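Local coordinates for LRR receptor-like serine/threonine-protein kinase RGI3 (PDB 5HZ0) that acts as a plant cell-surface receptor for RGF peptide hormones that maintain the root stem cell niche, these fragments belonging to its extracellular leucine-rich-repeat domain, at residues A[109-114]-A[130-135]; A[230-235]-A[254-259]; A[399-404]-A[423-428]; A[556-561]-A[583-588]. The protein carries 5 engineered substitutions. All blocks are in the same frame, centred on the assembly; numbering follows the deposited sequence.

Contact 1 of 4, residues A[109-114]-A[130-135]; sequences SGLVEL and GELKNL
Leu111 and Leu135 lie against each other in the apolar part of this contact, with CG of Leu111 4.3 Å from CD1 of Leu135. Beside them, CD2 of Leu111 reaches CD1 of Leu132 at 4.2 Å. The same methyl of Leu135 also serves Leu114, whose CB is 4.2 Å from CD1 of Leu135. Because CG of Leu135 is anti to its backbone N (chi1 -167°), CD1 is carried back across to 109-114, although the CA-CB bond of this residue leads the other way.

These leucines follow the Leu-x-x-Leu spacing of a leucine-rich repeat: Leu111 and Leu114 belong to one turn of the solenoid and Leu132 and Leu135 to the approach to the next, with like residues turned into the core between them. Leu90 on strand 89-91, one coil earlier, packs on both Leu111 and Leu114 and continues the row.

The backbones meet without a clear hydrogen bond between the two segments. O of Leu111 lies near N of Leu135, but the angle is poor; CA of Leu135 makes a CH...O contact with the same oxygen at 3.4 Å. The carbonyl of Asn134 faces Val112, whose CA is 3.6 Å from O of Asn134 and whose methyls lie loosely near that oxygen. Val112 makes its backbone bonds to Lys88, Gln136 and Val137, in the coils before and after.

At the Ser109 end the neighbours are polar, the side chain of Asn134 lying next to Ser109 and Gly110. Within 130-135 itself, NZ of Lys133 donates to O of Gly130 at 3.1 Å, in the carbonyl plane, curling the lysine back over its own segment.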
loop_
_atom_site.group_PDB
_atom_site.type_symbol
_atom_site.label_atom_id
_atom_site.label_comp_id
_atom_site.label_asym_id
_atom_site.label_seq_id
_atom_site.Cartn_x
_atom_site.Cartn_y
_atom_site.Cartn_z
ATOM N N SER A 109 -40.956 19.317 6.264
ATOM C CA SER A 109 -41.636 18.682 5.150
ATOM C C SER A 109 -41.080 19.185 3.832
ATOM O O SER A 109 -41.331 18.605 2.779
ATOM C CB SER A 109 -43.145 18.932 5.240
ATOM O OG SER A 109 -43.866 18.005 4.449
ATOM N N GLY A 110 -40.333 20.281 3.888
ATOM C CA GLY A 110 -39.764 20.844 2.681
ATOM C C GLY A 110 -38.265 20.712 2.568
ATOM O O GLY A 110 -37.667 21.261 1.643
ATOM N N LEU A 111 -37.660 19.988 3.504
ATOM C CA LEU A 111 -36.213 19.812 3.529
ATOM C C LEU A 111 -35.716 19.159 2.243
ATOM O O LEU A 111 -36.266 18.155 1.793
ATOM C CB LEU A 111 -35.800 18.974 4.741
ATOM C CG LEU A 111 -34.308 18.958 5.087
ATOM C CD1 LEU A 111 -33.810 20.387 5.315
ATOM C CD2 LEU A 111 -34.018 18.055 6.314
ATOM N N VAL A 112 -34.667 19.742 1.670
ATOM C CA VAL A 112 -34.067 19.276 0.424
ATOM C C VAL A 112 -32.647 18.777 0.676
ATOM O O VAL A 112 -32.279 17.664 0.292
ATOM C CB VAL A 112 -34.087 20.366 -0.691
ATOM C CG1 VAL A 112 -33.374 19.863 -1.938
ATOM C CG2 VAL A 112 -35.513 20.752 -1.029
ATOM N N GLU A 113 -31.826 19.661 1.230
ATOM C CA GLU A 113 -30.460 19.332 1.604
ATOM C C GLU A 113 -30.371 19.081 3.115
ATOM O O GLU A 113 -30.863 19.884 3.912
ATOM C CB GLU A 113 -29.546 20.496 1.225
ATOM C CG GLU A 113 -29.865 21.112 -0.137
ATOM C CD GLU A 113 -29.483 20.205 -1.292
ATOM O OE1 GLU A 113 -28.577 19.365 -1.108
ATOM O OE2 GLU A 113 -30.087 20.316 -2.378
ATOM N N LEU A 114 -29.762 17.967 3.510
ATOM C CA LEU A 114 -29.464 17.721 4.925
ATOM C C LEU A 114 -28.019 17.248 5.082
ATOM O O LEU A 114 -27.683 16.137 4.668
ATOM C CB LEU A 114 -30.416 16.663 5.497
ATOM C CG LEU A 114 -30.078 16.116 6.886
ATOM C CD1 LEU A 114 -30.229 17.209 7.923
ATOM C CD2 LEU A 114 -30.929 14.896 7.240
ATOM N N GLY A 130 -38.337 8.881 6.029
ATOM C CA GLY A 130 -39.233 8.518 4.946
ATOM C C GLY A 130 -40.318 9.548 4.691
ATOM O O GLY A 130 -40.970 9.529 3.653
ATOM N N GLU A 131 -40.526 10.449 5.639
ATOM C CA GLU A 131 -41.549 11.470 5.462
ATOM C C GLU A 131 -41.011 12.708 4.755
ATOM O O GLU A 131 -41.758 13.644 4.467
ATOM C CB GLU A 131 -42.179 11.843 6.798
ATOM C CG GLU A 131 -43.221 10.846 7.258
ATOM C CD GLU A 131 -43.627 11.066 8.698
ATOM O OE1 GLU A 131 -43.558 12.232 9.156
ATOM O OE2 GLU A 131 -44.000 10.073 9.374
ATOM N N LEU A 132 -39.720 12.711 4.453
ATOM C CA LEU A 132 -39.173 13.841 3.746
ATOM C C LEU A 132 -39.274 13.486 2.280
ATOM O O LEU A 132 -38.461 12.737 1.764
ATOM C CB LEU A 132 -37.708 14.017 4.143
ATOM C CG LEU A 132 -37.483 14.149 5.647
ATOM C CD1 LEU A 132 -36.007 14.320 5.972
ATOM C CD2 LEU A 132 -38.295 15.306 6.196
ATOM N N LYS A 133 -40.259 14.067 1.602
ATOM C CA LYS A 133 -40.552 13.703 0.219
ATOM C C LYS A 133 -39.727 14.491 -0.788
ATOM O O LYS A 133 -39.566 14.087 -1.935
ATOM C CB LYS A 133 -42.052 13.829 -0.051
ATOM C CG LYS A 133 -42.882 12.779 0.694
ATOM C CD LYS A 133 -43.110 11.534 -0.162
ATOM C CE LYS A 133 -42.993 10.252 0.649
ATOM N NZ LYS A 133 -43.504 10.371 2.046
ATOM N N ASN A 134 -39.221 15.633 -0.343
ATOM C CA ASN A 134 -38.406 16.509 -1.174
ATOM C C ASN A 134 -36.921 16.334 -0.950
ATOM O O ASN A 134 -36.116 17.018 -1.580
ATOM C CB ASN A 134 -38.774 17.961 -0.908
ATOM C CG ASN A 134 -40.231 18.219 -1.110
ATOM O OD1 ASN A 134 -40.930 18.638 -0.191
ATOM N ND2 ASN A 134 -40.713 17.953 -2.317
ATOM N N LEU A 135 -36.561 15.453 -0.017
ATOM C CA LEU A 135 -35.157 15.254 0.313
ATOM C C LEU A 135 -34.397 14.775 -0.916
ATOM O O LEU A 135 -34.825 13.866 -1.618
ATOM C CB LEU A 135 -34.986 14.273 1.465
ATOM C CG LEU A 135 -33.582 14.239 2.070
ATOM C CD1 LEU A 135 -33.225 15.646 2.568
ATOM C CD2 LEU A 135 -33.507 13.207 3.193
#

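Contact 2 of 4, residues A[230-235]-A[254-259]; sequences KKLQSL and PELWLI
Gln233 O is gripped twice by 254-259, and the tight part of the contact is built round it. N of Trp257 donates to O of Gln233 at 2.9 Å, on a lone pair and in the carbonyl plane, while N of Leu258 reaches the same oxygen more straight on, at 3.3 Å. Ser234 then pairs with Leu258 and Leu235 with Ile259 as parallel strands of neighbouring leucine-rich repeats, N of Leu235 donating to O of Leu258 at 3.1 Å. The buried OG of Ser234 hydrogen-bonds to Asn210 and to the peptide-recognition residue Tyr212. Leu232 and Leu256 lie side by side and point the same way into the core, with CG of Leu232 3.9 Å from CD1 of Leu256.

The indole of Trp257 lies beside the doubly bonded oxygen. Its CG sits between backbone N and carbonyl carbon (chi1 72°), which swings the ring back so that CD1 of Trp257 comes 3.7 Å from CB of Gln233, while CB of Leu258 rests over one ring face, toward the rim. With an alanine here, CB of Gln233 and CB of Ser234 would lose their indole neighbour, which is likely to open a gap beside the carbonyl of Gln233.

Toward solvent the hold weakens. The extended chains of Gln233 and Glu255 meet at an angle, amide and carboxylate planes 66° apart, and NE2 of Gln233 makes only a weak hydrogen bond to OE1 of Glu255, 3.1 Å long. Lys231 is directed to a salt bridge with Glu207 instead. The directional hold therefore comes from the backbone amides, while the Gln233-Glu255 pair contributes packing.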
loop_
_atom_site.group_PDB
_atom_site.type_symbol
_atom_site.label_atom_id
_atom_site.label_comp_id
_atom_site.label_asym_id
_atom_site.label_seq_id
_atom_site.Cartn_x
_atom_site.Cartn_y
_atom_site.Cartn_z
ATOM N N LYS A 230 -28.202 1.472 -16.678
ATOM C CA LYS A 230 -27.586 1.969 -17.917
ATOM C C LYS A 230 -26.711 3.203 -17.730
ATOM O O LYS A 230 -25.873 3.486 -18.581
ATOM C CB LYS A 230 -28.626 2.237 -19.015
ATOM C CG LYS A 230 -29.525 1.051 -19.363
ATOM C CD LYS A 230 -28.746 -0.261 -19.619
ATOM C CE LYS A 230 -29.719 -1.421 -19.915
ATOM N NZ LYS A 230 -29.145 -2.788 -19.738
ATOM N N LYS A 231 -26.896 3.924 -16.625
ATOM C CA LYS A 231 -26.090 5.107 -16.336
ATOM C C LYS A 231 -24.902 4.835 -15.412
ATOM O O LYS A 231 -24.153 5.759 -15.095
ATOM C CB LYS A 231 -26.938 6.235 -15.729
ATOM C CG LYS A 231 -28.262 6.523 -16.414
ATOM C CD LYS A 231 -28.077 7.112 -17.779
ATOM C CE LYS A 231 -29.402 7.654 -18.306
ATOM N NZ LYS A 231 -29.977 8.685 -17.387
ATOM N N LEU A 232 -24.737 3.583 -14.977
ATOM C CA LEU A 232 -23.670 3.207 -14.032
ATOM C C LEU A 232 -22.261 3.603 -14.493
ATOM O O LEU A 232 -21.853 3.302 -15.611
ATOM C CB LEU A 232 -23.710 1.699 -13.773
ATOM C CG LEU A 232 -22.856 1.140 -12.627
ATOM C CD1 LEU A 232 -23.308 1.760 -11.322
ATOM C CD2 LEU A 232 -22.938 -0.390 -12.563
ATOM N N GLN A 233 -21.512 4.264 -13.625
ATOM C CA GLN A 233 -20.177 4.742 -13.981
ATOM C C GLN A 233 -19.099 4.090 -13.116
ATOM O O GLN A 233 -18.120 3.545 -13.625
ATOM C CB GLN A 233 -20.080 6.278 -13.948
ATOM C CG GLN A 233 -21.240 6.962 -14.673
ATOM C CD GLN A 233 -21.041 8.459 -14.883
ATOM O OE1 GLN A 233 -20.001 9.017 -14.544
ATOM N NE2 GLN A 233 -22.053 9.114 -15.438
ATOM N N SER A 234 -19.223 4.235 -11.808
ATOM C CA SER A 234 -18.210 3.670 -10.932
ATOM C C SER A 234 -18.812 2.686 -9.933
ATOM O O SER A 234 -19.821 2.954 -9.273
ATOM C CB SER A 234 -17.427 4.770 -10.224
ATOM O OG SER A 234 -18.293 5.591 -9.469
ATOM N N LEU A 235 -18.206 1.518 -9.866
ATOM C CA LEU A 235 -18.653 0.493 -8.948
ATOM C C LEU A 235 -17.477 0.155 -8.005
ATOM O O LEU A 235 -16.508 -0.486 -8.414
ATOM C CB LEU A 235 -19.098 -0.713 -9.780
ATOM C CG LEU A 235 -19.929 -1.838 -9.176
ATOM C CD1 LEU A 235 -21.227 -1.319 -8.586
ATOM C CD2 LEU A 235 -20.211 -2.908 -10.226
ATOM N N PRO A 254 -22.795 0.963 -20.617
ATOM C CA PRO A 254 -21.934 1.674 -21.564
ATOM C C PRO A 254 -21.057 2.714 -20.896
ATOM O O PRO A 254 -19.994 3.013 -21.420
ATOM C CB PRO A 254 -22.933 2.355 -22.520
ATOM C CG PRO A 254 -24.185 1.626 -22.357
ATOM C CD PRO A 254 -24.222 1.165 -20.925
ATOM N N GLU A 255 -21.487 3.251 -19.762
ATOM C CA GLU A 255 -20.758 4.343 -19.120
ATOM C C GLU A 255 -19.778 3.911 -18.045
ATOM O O GLU A 255 -19.227 4.750 -17.352
ATOM C CB GLU A 255 -21.718 5.373 -18.530
ATOM C CG GLU A 255 -22.654 6.005 -19.538
ATOM C CD GLU A 255 -23.404 7.173 -18.940
ATOM O OE1 GLU A 255 -23.217 7.440 -17.728
ATOM O OE2 GLU A 255 -24.181 7.829 -19.672
ATOM N N LEU A 256 -19.567 2.614 -17.881
ATOM C CA LEU A 256 -18.835 2.156 -16.716
ATOM C C LEU A 256 -17.344 2.379 -16.940
ATOM O O LEU A 256 -16.739 1.789 -17.829
ATOM C CB LEU A 256 -19.136 0.672 -16.539
ATOM C CG LEU A 256 -18.785 -0.082 -15.263
ATOM C CD1 LEU A 256 -19.225 0.703 -14.044
ATOM C CD2 LEU A 256 -19.467 -1.445 -15.315
ATOM N N TRP A 257 -16.754 3.278 -16.165
ATOM C CA TRP A 257 -15.332 3.551 -16.330
ATOM C C TRP A 257 -14.418 2.977 -15.251
ATOM O O TRP A 257 -13.210 2.809 -15.470
ATOM C CB TRP A 257 -15.103 5.059 -16.496
ATOM C CG TRP A 257 -15.311 5.848 -15.246
ATOM C CD1 TRP A 257 -16.477 6.371 -14.791
ATOM C CD2 TRP A 257 -14.310 6.205 -14.290
ATOM N NE1 TRP A 257 -16.266 7.040 -13.618
ATOM C CE2 TRP A 257 -14.940 6.952 -13.290
ATOM C CE3 TRP A 257 -12.939 5.978 -14.197
ATOM C CZ2 TRP A 257 -14.252 7.471 -12.209
ATOM C CZ3 TRP A 257 -12.256 6.503 -13.130
ATOM C CH2 TRP A 257 -12.913 7.239 -12.149
ATOM N N LEU A 258 -15.005 2.631 -14.108
ATOM C CA LEU A 258 -14.245 2.077 -12.982
ATOM C C LEU A 258 -14.982 0.874 -12.390
ATOM O O LEU A 258 -16.175 0.943 -12.101
ATOM C CB LEU A 258 -13.947 3.155 -11.912
ATOM C CG LEU A 258 -13.371 2.711 -10.541
ATOM C CD1 LEU A 258 -12.235 1.701 -10.647
ATOM C CD2 LEU A 258 -12.903 3.887 -9.708
ATOM N N ILE A 259 -14.263 -0.238 -12.266
ATOM C CA ILE A 259 -14.755 -1.433 -11.589
ATOM C C ILE A 259 -13.709 -1.926 -10.584
ATOM O O ILE A 259 -12.607 -2.310 -10.966
ATOM C CB ILE A 259 -15.043 -2.586 -12.582
ATOM C CG1 ILE A 259 -16.104 -2.185 -13.597
ATOM C CG2 ILE A 259 -15.470 -3.874 -11.817
ATOM C CD1 ILE A 259 -16.424 -3.273 -14.598
#

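Contact 3 of 4, residues A[399-404]-A[423-428]; sequences NLYRLR and NLNFVD
Arg402 lies alongside Phe426 with its guanidinium over the ring but tilted against it: CZ of Arg402 is 4.0 Å from the ring centroid of Phe426 and 11° off the ring normal, a cation-pi contact with NH2 above the centre. An extended chain from CG to NE carries the group that far. Arg404 comes to the same ring obliquely, CD of Arg404 lying 3.6 Å from CE1 of Phe426. Its chain then bends at chi3, bringing the guanidinium nearly coplanar (17°) with the carboxylate of Asp428; NH2 of Arg404 and OD2 of Asp428 form a salt bridge, modelled too short for its length to be trusted. Ser430 holds OD1 of Asp428, and Phe450 of the next strand stacks with Phe426. Were Phe426 an alanine, the guanidinium of Arg402 would probably lose the aromatic face beneath it, and CG and CD of Arg404 their apolar neighbour.

At the other end Tyr401 and Asn425 run side by side, ring and amide 13° apart, and CB of Asn425 makes a CH-pi contact 3.6 Å from the Tyr401 ring centroid. The amide itself bonds to Glu449.

Parallel strands 402-404 and 426-428 carry these groups: N of Leu403 bonds to O of Phe426 at 2.9 Å, as N of Asp428 does to O of Leu403, while Leu403 and Val427 turn to the opposite, core face. Arg402 and Arg404 each form a salt bridge to the backbone of the bound peptide, consistent with a terminal carboxylate; the arrangement is the Arg-x-Arg peptide-recognition site on the inner strands of a leucine-rich-repeat receptor.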
loop_
_atom_site.group_PDB
_atom_site.type_symbol
_atom_site.label_atom_id
_atom_site.label_comp_id
_atom_site.label_asym_id
_atom_site.label_seq_id
_atom_site.Cartn_x
_atom_site.Cartn_y
_atom_site.Cartn_z
ATOM N N ASN A 399 13.742 5.581 -17.476
ATOM C CA ASN A 399 13.154 5.923 -16.187
ATOM C C ASN A 399 13.041 4.776 -15.206
ATOM O O ASN A 399 12.420 4.943 -14.156
ATOM C CB ASN A 399 11.765 6.550 -16.386
ATOM C CG ASN A 399 11.835 7.989 -16.886
ATOM O OD1 ASN A 399 12.749 8.737 -16.542
ATOM N ND2 ASN A 399 10.863 8.377 -17.701
ATOM N N LEU A 400 13.576 3.606 -15.558
ATOM C CA LEU A 400 13.474 2.438 -14.674
ATOM C C LEU A 400 14.001 2.775 -13.300
ATOM O O LEU A 400 15.131 3.203 -13.151
ATOM C CB LEU A 400 14.282 1.265 -15.224
ATOM C CG LEU A 400 13.887 -0.123 -14.740
ATOM C CD1 LEU A 400 12.367 -0.354 -14.891
ATOM C CD2 LEU A 400 14.686 -1.166 -15.502
ATOM N N TYR A 401 13.159 2.555 -12.300
ATOM C CA TYR A 401 13.458 2.855 -10.907
ATOM C C TYR A 401 13.692 1.558 -10.113
ATOM O O TYR A 401 14.749 1.360 -9.499
ATOM C CB TYR A 401 12.300 3.639 -10.303
ATOM C CG TYR A 401 12.568 4.172 -8.917
ATOM C CD1 TYR A 401 13.251 5.364 -8.740
ATOM C CD2 TYR A 401 12.133 3.491 -7.787
ATOM C CE1 TYR A 401 13.493 5.875 -7.490
ATOM C CE2 TYR A 401 12.371 3.997 -6.520
ATOM C CZ TYR A 401 13.055 5.186 -6.380
ATOM O OH TYR A 401 13.310 5.708 -5.137
ATOM N N ARG A 402 12.662 0.713 -10.094
ATOM C CA ARG A 402 12.671 -0.564 -9.387
ATOM C C ARG A 402 12.628 -1.743 -10.358
ATOM O O ARG A 402 11.670 -1.906 -11.128
ATOM C CB ARG A 402 11.484 -0.612 -8.426
ATOM C CG ARG A 402 11.254 -1.939 -7.702
ATOM C CD ARG A 402 10.143 -1.757 -6.684
ATOM N NE ARG A 402 10.023 -2.899 -5.802
ATOM C CZ ARG A 402 10.775 -3.080 -4.727
ATOM N NH1 ARG A 402 10.598 -4.154 -3.971
ATOM N NH2 ARG A 402 11.700 -2.183 -4.413
ATOM N N LEU A 403 13.678 -2.555 -10.314
ATOM C CA LEU A 403 13.829 -3.709 -11.187
ATOM C C LEU A 403 13.995 -5.006 -10.373
ATOM O O LEU A 403 14.950 -5.147 -9.592
ATOM C CB LEU A 403 15.056 -3.531 -12.083
ATOM C CG LEU A 403 15.268 -4.692 -13.063
ATOM C CD1 LEU A 403 14.129 -4.767 -14.082
ATOM C CD2 LEU A 403 16.616 -4.615 -13.775
ATOM N N ARG A 404 13.060 -5.941 -10.517
ATOM C CA ARG A 404 13.214 -7.226 -9.835
ATOM C C ARG A 404 13.018 -8.390 -10.791
ATOM O O ARG A 404 11.900 -8.655 -11.254
ATOM C CB ARG A 404 12.237 -7.307 -8.676
ATOM C CG ARG A 404 12.353 -6.131 -7.724
ATOM C CD ARG A 404 11.757 -6.467 -6.390
ATOM N NE ARG A 404 12.503 -7.566 -5.777
ATOM C CZ ARG A 404 12.181 -8.145 -4.625
ATOM N NH1 ARG A 404 11.113 -7.733 -3.944
ATOM N NH2 ARG A 404 12.933 -9.136 -4.160
ATOM N N ASN A 423 18.290 6.609 -13.063
ATOM C CA ASN A 423 17.274 6.638 -12.010
ATOM C C ASN A 423 17.095 5.313 -11.246
ATOM O O ASN A 423 16.331 5.257 -10.285
ATOM C CB ASN A 423 15.924 7.116 -12.549
ATOM C CG ASN A 423 16.039 8.398 -13.372
ATOM O OD1 ASN A 423 15.878 8.379 -14.596
ATOM N ND2 ASN A 423 16.301 9.517 -12.702
ATOM N N LEU A 424 17.813 4.266 -11.658
ATOM C CA LEU A 424 17.564 2.940 -11.136
ATOM C C LEU A 424 17.996 2.931 -9.668
ATOM O O LEU A 424 19.158 3.150 -9.348
ATOM C CB LEU A 424 18.392 1.944 -11.943
ATOM C CG LEU A 424 18.230 0.436 -11.761
ATOM C CD1 LEU A 424 16.759 0.018 -11.835
ATOM C CD2 LEU A 424 19.053 -0.246 -12.846
ATOM N N ASN A 425 17.019 2.736 -8.787
ATOM C CA ASN A 425 17.233 2.744 -7.357
ATOM C C ASN A 425 17.545 1.382 -6.757
ATOM O O ASN A 425 18.417 1.233 -5.913
ATOM C CB ASN A 425 16.024 3.335 -6.653
ATOM C CG ASN A 425 16.238 3.453 -5.177
ATOM O OD1 ASN A 425 15.658 2.712 -4.387
ATOM N ND2 ASN A 425 17.103 4.375 -4.788
ATOM N N PHE A 426 16.781 0.405 -7.223
ATOM C CA PHE A 426 16.616 -0.862 -6.555
ATOM C C PHE A 426 16.683 -1.920 -7.638
ATOM O O PHE A 426 15.888 -1.910 -8.579
ATOM C CB PHE A 426 15.244 -0.908 -5.874
ATOM C CG PHE A 426 14.997 -2.161 -5.099
ATOM C CD1 PHE A 426 14.721 -3.349 -5.753
ATOM C CD2 PHE A 426 15.041 -2.157 -3.702
ATOM C CE1 PHE A 426 14.500 -4.518 -5.038
ATOM C CE2 PHE A 426 14.812 -3.320 -2.980
ATOM C CZ PHE A 426 14.541 -4.497 -3.650
ATOM N N VAL A 427 17.621 -2.845 -7.488
ATOM C CA VAL A 427 17.800 -3.921 -8.444
ATOM C C VAL A 427 17.995 -5.283 -7.719
ATOM O O VAL A 427 18.924 -5.468 -6.921
ATOM C CB VAL A 427 18.976 -3.568 -9.393
ATOM C CG1 VAL A 427 20.167 -3.257 -8.589
ATOM C CG2 VAL A 427 19.263 -4.685 -10.337
ATOM N N ASP A 428 17.091 -6.220 -7.982
ATOM C CA ASP A 428 17.195 -7.564 -7.449
ATOM C C ASP A 428 17.229 -8.547 -8.620
ATOM O O ASP A 428 16.211 -8.743 -9.305
ATOM C CB ASP A 428 15.981 -7.843 -6.547
ATOM C CG ASP A 428 16.120 -9.128 -5.771
ATOM O OD1 ASP A 428 17.124 -9.830 -6.009
ATOM O OD2 ASP A 428 15.231 -9.439 -4.939
#

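Contact 4 of 4, residues A[556-561]-A[583-588]; sequences GEIPSR and NVLTDL
Ile558 belongs to the Gly-x-Ile-Pro signature of plant-specific leucine-rich repeats, here Gly556 to Pro559, and meets Val584 and Leu585 of the next coil. The side-chain packing is apolar, no hydrogen bond joins the segments, and the buried surface is a modest 187 Å². CG2 of Ile558 touches CG1 of Val584 at 3.6 Å, the two side chains meeting obliquely. The other branch of the isoleucine goes to the neighbouring leucine, CD1 of Ile558 lying 3.7 Å from CD2 of Leu585, and these two cross at about a right angle. With CG1 beside its backbone N and CG2 anti to it, Ile558 turns CG2 to both Val584 and a methyl of Leu585, while CD1 goes to Leu585.

Both segments are stretches of the solenoid between inner strands: 556-561 lies between strands 546-548 and 570-572. One coil on, the loop residues 583-588 precede strand 593-595. Leu582, just ahead of the second segment, also packs on Ile558.

Val584 uses its other methyl against backbone. Its CG2 is anti to the backbone N and rests against two successive carbonyl oxygens, 3.6 Å from O of Pro559 and close to O of Ser560. The Ser560 carbonyl also accepts a hydrogen bond from OG of Ser563. Past the valine, 583-588 is braced from within: N and OG1 of Thr586 both donate to O of Asn583, the hydroxyl at 2.7 Å, and a type I turn closes from Leu585 to Leu588.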
loop_
_atom_site.group_PDB
_atom_site.type_symbol
_atom_site.label_atom_id
_atom_site.label_comp_id
_atom_site.label_asym_id
_atom_site.label_seq_id
_atom_site.Cartn_x
_atom_site.Cartn_y
_atom_site.Cartn_z
ATOM N N GLY A 556 44.704 -15.754 15.236
ATOM C CA GLY A 556 44.970 -14.749 16.246
ATOM C C GLY A 556 43.832 -14.670 17.243
ATOM O O GLY A 556 43.062 -15.621 17.397
ATOM N N GLU A 557 43.715 -13.529 17.910
ATOM C CA GLU A 557 42.730 -13.354 18.966
ATOM C C GLU A 557 41.675 -12.332 18.578
ATOM O O GLU A 557 41.895 -11.498 17.697
ATOM C CB GLU A 557 43.414 -12.929 20.279
ATOM C CG GLU A 557 44.363 -13.981 20.847
ATOM C CD GLU A 557 45.005 -13.561 22.158
ATOM O OE1 GLU A 557 44.948 -12.359 22.500
ATOM O OE2 GLU A 557 45.567 -14.438 22.850
ATOM N N ILE A 558 40.519 -12.418 19.215
ATOM C CA ILE A 558 39.504 -11.392 19.059
ATOM C C ILE A 558 40.098 -10.053 19.478
ATOM O O ILE A 558 40.504 -9.884 20.614
ATOM C CB ILE A 558 38.249 -11.709 19.898
ATOM C CG1 ILE A 558 37.513 -12.916 19.309
ATOM C CG2 ILE A 558 37.318 -10.526 19.932
ATOM C CD1 ILE A 558 36.323 -13.344 20.109
ATOM N N PRO A 559 40.172 -9.103 18.541
ATOM C CA PRO A 559 40.766 -7.788 18.818
ATOM C C PRO A 559 40.105 -7.061 19.994
ATOM O O PRO A 559 38.878 -7.085 20.126
ATOM C CB PRO A 559 40.547 -7.019 17.511
ATOM C CG PRO A 559 39.510 -7.803 16.761
ATOM C CD PRO A 559 39.707 -9.220 17.148
ATOM N N SER A 560 40.924 -6.427 20.835
ATOM C CA SER A 560 40.440 -5.723 22.017
ATOM C C SER A 560 39.436 -4.636 21.655
ATOM O O SER A 560 38.484 -4.371 22.399
ATOM C CB SER A 560 41.611 -5.142 22.825
ATOM O OG SER A 560 42.287 -4.108 22.121
ATOM N N ARG A 561 39.623 -4.039 20.486
ATOM C CA ARG A 561 38.692 -3.017 20.013
ATOM C C ARG A 561 37.255 -3.536 19.927
ATOM O O ARG A 561 36.315 -2.749 19.932
ATOM C CB ARG A 561 39.135 -2.461 18.661
ATOM C CG ARG A 561 38.441 -1.162 18.270
ATOM C CD ARG A 561 39.062 0.028 18.981
ATOM N NE ARG A 561 40.490 0.118 18.690
ATOM C CZ ARG A 561 41.159 1.259 18.551
ATOM N NH1 ARG A 561 40.534 2.422 18.673
ATOM N NH2 ARG A 561 42.457 1.237 18.285
ATOM N N ASN A 583 37.462 -12.523 27.083
ATOM C CA ASN A 583 37.287 -11.436 28.056
ATOM C C ASN A 583 36.848 -10.107 27.469
ATOM O O ASN A 583 36.075 -9.373 28.083
ATOM C CB ASN A 583 38.543 -11.265 28.923
ATOM C CG ASN A 583 38.792 -12.474 29.823
ATOM O OD1 ASN A 583 37.883 -13.280 30.066
ATOM N ND2 ASN A 583 40.025 -12.615 30.308
ATOM N N VAL A 584 37.326 -9.821 26.263
ATOM C CA VAL A 584 36.972 -8.607 25.544
ATOM C C VAL A 584 35.458 -8.520 25.271
ATOM O O VAL A 584 34.897 -7.431 25.159
ATOM C CB VAL A 584 37.785 -8.512 24.238
ATOM C CG1 VAL A 584 37.640 -9.791 23.445
ATOM C CG2 VAL A 584 37.367 -7.301 23.408
ATOM N N LEU A 585 34.790 -9.666 25.209
ATOM C CA LEU A 585 33.350 -9.695 24.941
ATOM C C LEU A 585 32.449 -9.520 26.176
ATOM O O LEU A 585 31.246 -9.275 26.029
ATOM C CB LEU A 585 32.970 -11.004 24.238
ATOM C CG LEU A 585 33.077 -11.165 22.720
ATOM C CD1 LEU A 585 34.052 -10.173 22.096
ATOM C CD2 LEU A 585 33.483 -12.598 22.393
ATOM N N THR A 586 33.019 -9.643 27.377
ATOM C CA THR A 586 32.212 -9.847 28.598
ATOM C C THR A 586 31.259 -8.707 28.967
ATOM O O THR A 586 30.247 -8.933 29.630
ATOM C CB THR A 586 33.068 -10.258 29.847
ATOM O OG1 THR A 586 34.204 -9.395 29.979
ATOM C CG2 THR A 586 33.553 -11.707 29.722
ATOM N N ASP A 587 31.579 -7.488 28.557
ATOM C CA ASP A 587 30.702 -6.354 28.861
ATOM C C ASP A 587 29.724 -5.886 27.762
ATOM O O ASP A 587 29.079 -4.845 27.917
ATOM C CB ASP A 587 31.476 -5.194 29.519
ATOM C CG ASP A 587 31.956 -4.137 28.527
ATOM O OD1 ASP A 587 32.030 -4.392 27.295
ATOM O OD2 ASP A 587 32.282 -3.030 29.018
ATOM N N LEU A 588 29.625 -6.613 26.651
ATOM C CA LEU A 588 28.691 -6.167 25.632
ATOM C C LEU A 588 27.283 -6.554 26.068
ATOM O O LEU A 588 26.875 -7.716 25.986
ATOM C CB LEU A 588 29.035 -6.824 24.299
ATOM C CG LEU A 588 30.428 -6.530 23.741
ATOM C CD1 LEU A 588 30.681 -7.260 22.428
ATOM C CD2 LEU A 588 30.595 -5.033 23.549
#

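In the fold
The four contacts come in series along the chain, each joining neighbouring coils of one curved leucine-rich-repeat solenoid. Centres of contacts 1 and 2 are 28 Å apart, those of 2 and 3 about 36 Å, those of 3 and 4 about 41 Å; none touches another, and contacts 1 and 4, about 81 Å apart between centres, lie on opposite sides of the chain's centre. Contacts 1 to 3 reach the continuous row of parallel inner strands, through 113-115, 234-236 with 258-260, and 402-404 with 426-428. Contact 4 lies in the loops between such strands, near the C-terminal end. Of the four, contact 3 is the one that holds arginines bonded to the bound peptide.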